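Local coordinates for prolyl-tRNA synthetase (Giardia lamblia ATCC 50803, PDB 3IAL), which probably joins proline to its cognate tRNA at the expense of ATP, and is seen here with prolyl-adenylate bound, at residues I31-P43 with C47-N59. Sequence-based numbering, arbitrary orientation.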
loop_
_atom_site.group_PDB
_atom_site.type_symbol
_atom_site.label_atom_id
_atom_site.label_comp_id
_atom_site.label_asym_id
_atom_site.label_seq_id
_atom_site.Cartn_x
_atom_site.Cartn_y
_atom_site.Cartn_z
ATOM N N ILE B 31 25.609 -0.260 5.832
ATOM C CA ILE B 31 24.504 -1.169 6.152
ATOM C C ILE B 31 23.372 -1.085 5.109
ATOM O O ILE B 31 22.764 -2.103 4.800
ATOM C CB ILE B 31 23.971 -0.995 7.603
ATOM C CG1 ILE B 31 23.240 -2.266 8.065
ATOM C CG2 ILE B 31 23.051 0.230 7.713
ATOM C CD1 ILE B 31 24.028 -3.582 7.838
ATOM N N MET B 32 23.114 0.105 4.550
ATOM C CA MET B 32 22.101 0.262 3.486
ATOM C C MET B 32 22.390 -0.688 2.336
ATOM O O MET B 32 21.480 -1.355 1.827
ATOM C CB MET B 32 22.066 1.687 2.913
ATOM C CG MET B 32 21.454 2.772 3.780
ATOM S SD MET B 32 19.727 2.526 4.217
ATOM C CE MET B 32 19.914 2.008 5.917
ATOM N N ASP B 33 23.664 -0.750 1.945
ATOM C CA ASP B 33 24.103 -1.617 0.856
ATOM C C ASP B 33 24.236 -3.087 1.262
ATOM O O ASP B 33 23.658 -3.964 0.614
ATOM C CB ASP B 33 25.425 -1.106 0.271
ATOM C CG ASP B 33 25.295 0.286 -0.354
ATOM O OD1 ASP B 33 24.159 0.815 -0.436
ATOM O OD2 ASP B 33 26.333 0.855 -0.758
ATOM N N ALA B 34 24.992 -3.350 2.328
ATOM C CA ALA B 34 25.306 -4.721 2.743
ATOM C C ALA B 34 24.057 -5.531 3.084
ATOM O O ALA B 34 23.984 -6.720 2.770
ATOM C CB ALA B 34 26.283 -4.719 3.929
ATOM N N ALA B 35 23.069 -4.894 3.710
ATOM C CA ALA B 35 21.801 -5.576 4.018
ATOM C C ALA B 35 20.799 -5.521 2.840
ATOM O O ALA B 35 19.699 -6.056 2.932
ATOM C CB ALA B 35 21.190 -5.009 5.294
ATOM N N GLU B 36 21.214 -4.899 1.734
ATOM C CA GLU B 36 20.416 -4.778 0.512
ATOM C C GLU B 36 19.047 -4.138 0.775
ATOM O O GLU B 36 18.008 -4.647 0.370
ATOM C CB GLU B 36 20.325 -6.135 -0.202
ATOM C CG GLU B 36 21.726 -6.728 -0.442
ATOM C CD GLU B 36 21.768 -7.845 -1.458
ATOM O OE1 GLU B 36 20.822 -8.645 -1.515
ATOM O OE2 GLU B 36 22.777 -7.936 -2.189
ATOM N N LEU B 37 19.076 -3.006 1.469
ATOM C CA LEU B 37 17.857 -2.300 1.859
ATOM C C LEU B 37 17.395 -1.373 0.735
ATOM O O LEU B 37 16.217 -1.326 0.402
ATOM C CB LEU B 37 18.110 -1.474 3.120
ATOM C CG LEU B 37 18.502 -2.253 4.376
ATOM C CD1 LEU B 37 18.544 -1.321 5.595
ATOM C CD2 LEU B 37 17.546 -3.412 4.604
ATOM N N VAL B 38 18.347 -0.630 0.185
ATOM C CA VAL B 38 18.105 0.317 -0.886
ATOM C C VAL B 38 19.208 0.194 -1.929
ATOM O O VAL B 38 20.251 -0.423 -1.688
ATOM C CB VAL B 38 18.100 1.768 -0.370
ATOM C CG1 VAL B 38 16.991 1.975 0.656
ATOM C CG2 VAL B 38 19.455 2.126 0.216
ATOM N N ASP B 39 18.963 0.769 -3.097
ATOM C CA ASP B 39 20.003 0.912 -4.090
ATOM C C ASP B 39 20.049 2.358 -4.590
ATOM O O ASP B 39 19.115 2.827 -5.242
ATOM C CB ASP B 39 19.800 -0.071 -5.237
ATOM C CG ASP B 39 21.077 -0.322 -5.998
ATOM O OD1 ASP B 39 21.846 0.650 -6.161
ATOM O OD2 ASP B 39 21.319 -1.475 -6.412
ATOM N N ARG B 40 21.159 3.033 -4.278
ATOM C CA ARG B 40 21.381 4.445 -4.617
ATOM C C ARG B 40 21.862 4.642 -6.051
ATOM O O ARG B 40 21.964 5.773 -6.520
ATOM C CB ARG B 40 22.441 5.068 -3.691
ATOM C CG ARG B 40 22.160 4.952 -2.206
ATOM C CD ARG B 40 23.323 5.486 -1.377
ATOM N NE ARG B 40 23.358 6.950 -1.319
ATOM C CZ ARG B 40 24.217 7.659 -0.584
ATOM N NH1 ARG B 40 25.135 7.054 0.161
ATOM N NH2 ARG B 40 24.159 8.985 -0.593
ATOM N N ARG B 41 22.173 3.543 -6.745
ATOM C CA ARG B 41 22.742 3.606 -8.097
ATOM C C ARG B 41 21.720 3.889 -9.211
ATOM O O ARG B 41 22.063 3.862 -10.392
ATOM C CB ARG B 41 23.500 2.307 -8.408
ATOM C CG ARG B 41 24.690 2.045 -7.492
ATOM C CD ARG B 41 25.303 0.674 -7.748
ATOM N NE ARG B 41 24.392 -0.408 -7.374
ATOM C CZ ARG B 41 24.657 -1.705 -7.517
ATOM N NH1 ARG B 41 25.817 -2.108 -8.028
ATOM N NH2 ARG B 41 23.757 -2.608 -7.142
ATOM N N TYR B 42 20.467 4.136 -8.848
ATOM C CA TYR B 42 19.484 4.625 -9.803
ATOM C C TYR B 42 19.933 6.018 -10.247
ATOM O O TYR B 42 20.171 6.877 -9.399
ATOM C CB TYR B 42 18.114 4.693 -9.144
ATOM C CG TYR B 42 16.971 4.845 -10.108
ATOM C CD1 TYR B 42 16.501 3.751 -10.834
ATOM C CD2 TYR B 42 16.352 6.073 -10.292
ATOM C CE1 TYR B 42 15.447 3.880 -11.720
ATOM C CE2 TYR B 42 15.294 6.211 -11.179
ATOM C CZ TYR B 42 14.850 5.111 -11.887
ATOM O OH TYR B 42 13.811 5.241 -12.763
ATOM N N PRO B 43 20.054 6.251 -11.569
ATOM C CA PRO B 43 20.640 7.491 -12.085
ATOM C C PRO B 43 19.751 8.749 -12.014
ATOM O O PRO B 43 19.802 9.585 -12.902
ATOM C CB PRO B 43 20.950 7.134 -13.543
ATOM C CG PRO B 43 19.889 6.178 -13.896
ATOM C CD PRO B 43 19.683 5.339 -12.666
ATOM N N CYS B 47 16.763 9.717 -5.783
ATOM C CA CYS B 47 15.678 8.771 -6.033
ATOM C C CYS B 47 16.253 7.370 -5.914
ATOM O O CYS B 47 16.935 6.892 -6.827
ATOM C CB CYS B 47 15.076 8.978 -7.424
ATOM S SG CYS B 47 14.325 10.580 -7.654
ATOM N N VAL B 48 15.983 6.715 -4.789
ATOM C CA VAL B 48 16.622 5.448 -4.494
ATOM C C VAL B 48 15.636 4.310 -4.631
ATOM O O VAL B 48 14.475 4.451 -4.272
ATOM C CB VAL B 48 17.249 5.436 -3.075
ATOM C CG1 VAL B 48 18.183 6.627 -2.905
ATOM C CG2 VAL B 48 16.174 5.450 -2.019
ATOM N N VAL B 49 16.112 3.182 -5.153
ATOM C CA VAL B 49 15.312 1.975 -5.227
ATOM C C VAL B 49 15.174 1.382 -3.827
ATOM O O VAL B 49 16.164 1.231 -3.120
ATOM C CB VAL B 49 15.956 0.915 -6.164
ATOM C CG1 VAL B 49 15.130 -0.389 -6.183
ATOM C CG2 VAL B 49 16.114 1.481 -7.579
ATOM N N PHE B 50 13.942 1.079 -3.428
ATOM C CA PHE B 50 13.690 0.252 -2.255
ATOM C C PHE B 50 13.780 -1.212 -2.682
ATOM O O PHE B 50 12.894 -1.708 -3.383
ATOM C CB PHE B 50 12.296 0.523 -1.686
ATOM C CG PHE B 50 12.279 1.358 -0.438
ATOM C CD1 PHE B 50 12.884 0.906 0.730
ATOM C CD2 PHE B 50 11.602 2.568 -0.413
ATOM C CE1 PHE B 50 12.843 1.669 1.902
ATOM C CE2 PHE B 50 11.558 3.332 0.734
ATOM C CZ PHE B 50 12.179 2.879 1.903
ATOM N N ARG B 51 14.838 -1.911 -2.263
ATOM C CA ARG B 51 14.958 -3.349 -2.537
ATOM C C ARG B 51 14.082 -4.150 -1.558
ATOM O O ARG B 51 13.670 -3.613 -0.531
ATOM C CB ARG B 51 16.423 -3.772 -2.460
ATOM C CG ARG B 51 17.320 -2.972 -3.389
ATOM C CD ARG B 51 18.721 -3.515 -3.402
ATOM N NE ARG B 51 18.791 -4.826 -4.041
ATOM C CZ ARG B 51 19.925 -5.464 -4.320
ATOM N NH1 ARG B 51 21.099 -4.919 -4.007
ATOM N NH2 ARG B 51 19.882 -6.654 -4.909
ATOM N N PRO B 52 13.795 -5.431 -1.868
ATOM C CA PRO B 52 12.802 -6.221 -1.111
ATOM C C PRO B 52 12.919 -6.213 0.409
ATOM O O PRO B 52 11.921 -5.983 1.109
ATOM C CB PRO B 52 13.026 -7.636 -1.637
ATOM C CG PRO B 52 13.419 -7.436 -3.038
ATOM C CD PRO B 52 14.282 -6.194 -3.034
ATOM N N TYR B 53 14.120 -6.482 0.915
ATOM C CA TYR B 53 14.327 -6.592 2.351
ATOM C C TYR B 53 14.020 -5.257 3.039
ATOM O O TYR B 53 13.381 -5.224 4.084
ATOM C CB TYR B 53 15.761 -7.061 2.653
ATOM C CG TYR B 53 15.899 -7.692 4.009
ATOM C CD1 TYR B 53 15.388 -8.964 4.255
ATOM C CD2 TYR B 53 16.522 -7.018 5.055
ATOM C CE1 TYR B 53 15.501 -9.553 5.503
ATOM C CE2 TYR B 53 16.639 -7.601 6.317
ATOM C CZ TYR B 53 16.117 -8.865 6.528
ATOM O OH TYR B 53 16.220 -9.447 7.750
ATOM N N GLY B 54 14.471 -4.162 2.438
ATOM C CA GLY B 54 14.140 -2.826 2.917
ATOM C C GLY B 54 12.678 -2.433 2.740
ATOM O O GLY B 54 12.065 -1.887 3.662
ATOM N N PHE B 55 12.095 -2.700 1.567
ATOM C CA PHE B 55 10.703 -2.281 1.352
ATOM C C PHE B 55 9.717 -2.968 2.300
ATOM O O PHE B 55 8.715 -2.369 2.676
ATOM C CB PHE B 55 10.214 -2.480 -0.084
ATOM C CG PHE B 55 8.896 -1.803 -0.343
ATOM C CD1 PHE B 55 8.821 -0.418 -0.371
ATOM C CD2 PHE B 55 7.723 -2.536 -0.468
ATOM C CE1 PHE B 55 7.600 0.230 -0.569
ATOM C CE2 PHE B 55 6.495 -1.891 -0.677
ATOM C CZ PHE B 55 6.441 -0.511 -0.731
ATOM N N PHE B 56 9.992 -4.213 2.680
ATOM C CA PHE B 56 9.131 -4.904 3.638
ATOM C C PHE B 56 8.986 -4.113 4.949
ATOM O O PHE B 56 7.908 -4.074 5.537
ATOM C CB PHE B 56 9.637 -6.318 3.950
ATOM C CG PHE B 56 8.820 -7.005 4.992
ATOM C CD1 PHE B 56 7.801 -7.865 4.629
ATOM C CD2 PHE B 56 9.007 -6.720 6.339
ATOM C CE1 PHE B 56 7.009 -8.463 5.583
ATOM C CE2 PHE B 56 8.214 -7.317 7.302
ATOM C CZ PHE B 56 7.211 -8.190 6.921
ATOM N N MET B 57 10.079 -3.499 5.396
ATOM C CA MET B 57 10.095 -2.722 6.641
ATOM C C MET B 57 9.255 -1.450 6.516
ATOM O O MET B 57 8.473 -1.125 7.406
ATOM C CB MET B 57 11.526 -2.336 7.001
ATOM C CG MET B 57 12.510 -3.524 7.121
ATOM S SD MET B 57 14.225 -2.988 7.242
ATOM C CE MET B 57 15.097 -4.575 7.075
ATOM N N GLU B 58 9.427 -0.747 5.402
ATOM C CA GLU B 58 8.710 0.500 5.122
ATOM C C GLU B 58 7.222 0.240 5.014
ATOM O O GLU B 58 6.406 0.968 5.586
ATOM C CB GLU B 58 9.210 1.116 3.806
ATOM C CG GLU B 58 8.464 2.378 3.371
ATOM C CD GLU B 58 8.711 3.573 4.274
ATOM O OE1 GLU B 58 9.617 3.517 5.144
ATOM O OE2 GLU B 58 7.997 4.582 4.093
ATOM N N ASN B 59 6.880 -0.801 4.266
ATOM C CA ASN B 59 5.493 -1.178 4.074
ATOM C C ASN B 59 4.844 -1.571 5.397
ATOM O O ASN B 59 3.692 -1.225 5.651
ATOM C CB ASN B 59 5.395 -2.329 3.088
ATOM C CG ASN B 59 3.983 -2.558 2.599
ATOM O OD1 ASN B 59 3.447 -3.656 2.722
ATOM N ND2 ASN B 59 3.368 -1.516 2.047
HETATM O O HOH W 1 16.682 -6.653 -0.505
HETATM O O HOH W 2 21.581 -2.699 -2.256
HETATM O O HOH W 3 19.636 7.107 -6.676
#
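Asp39 and Val49 form the hydrogen-bonded pair of a short antiparallel hairpin, strands 38-39 and 49-50, at the subunit interface. Two backbone bonds define it: Asp39 N to Val49 O at 2.8 Å and Val49 N to Asp39 O at 3.0 Å. Val38 and Phe50 make the adjoining non-hydrogen-bonded pair, Val38 CG1 packing on Phe50 CD1 at 4.2 Å. Beyond them Arg51 N, the N-cap of helix 52-71, donates to Leu37 O (3.1 Å) from above the carbonyl plane. Water 1 joins Glu36 O to Tyr53 N.

The Arg51 side chain runs along the backbone of residues 36-39, and a turn about CG-CD (chi3 69°) sets its guanidinium against Glu36, the two planes 32° apart. Their salt bridge, Glu36 OE2 to Arg51 NH1, is long (3.9 Å) and purely electrostatic, OE2 standing far off the guanidinium plane. In that plane, water 2 links NH1 to Val38 O. Arg41 grips Asp39 side-on, NE to OD1 and NH2 to OD2 (2.8 Å), and its N closes an Asx turn on OD1; Trp134 of the second subunit also bonds OD2 and makes a cation-pi contact with Arg51. Leu37 CD2 meets Met57 CE at 3.7 Å and the Tyr53 ring edge.

Positive phi at Glu36 (55°), with Leu37 N bonded to Met32 O and Glu36 N to Asp33 O, marks a Schellman motif; the hairpin then joins helices 24-34 and 52-71 at the dimer interface of this class II synthetase.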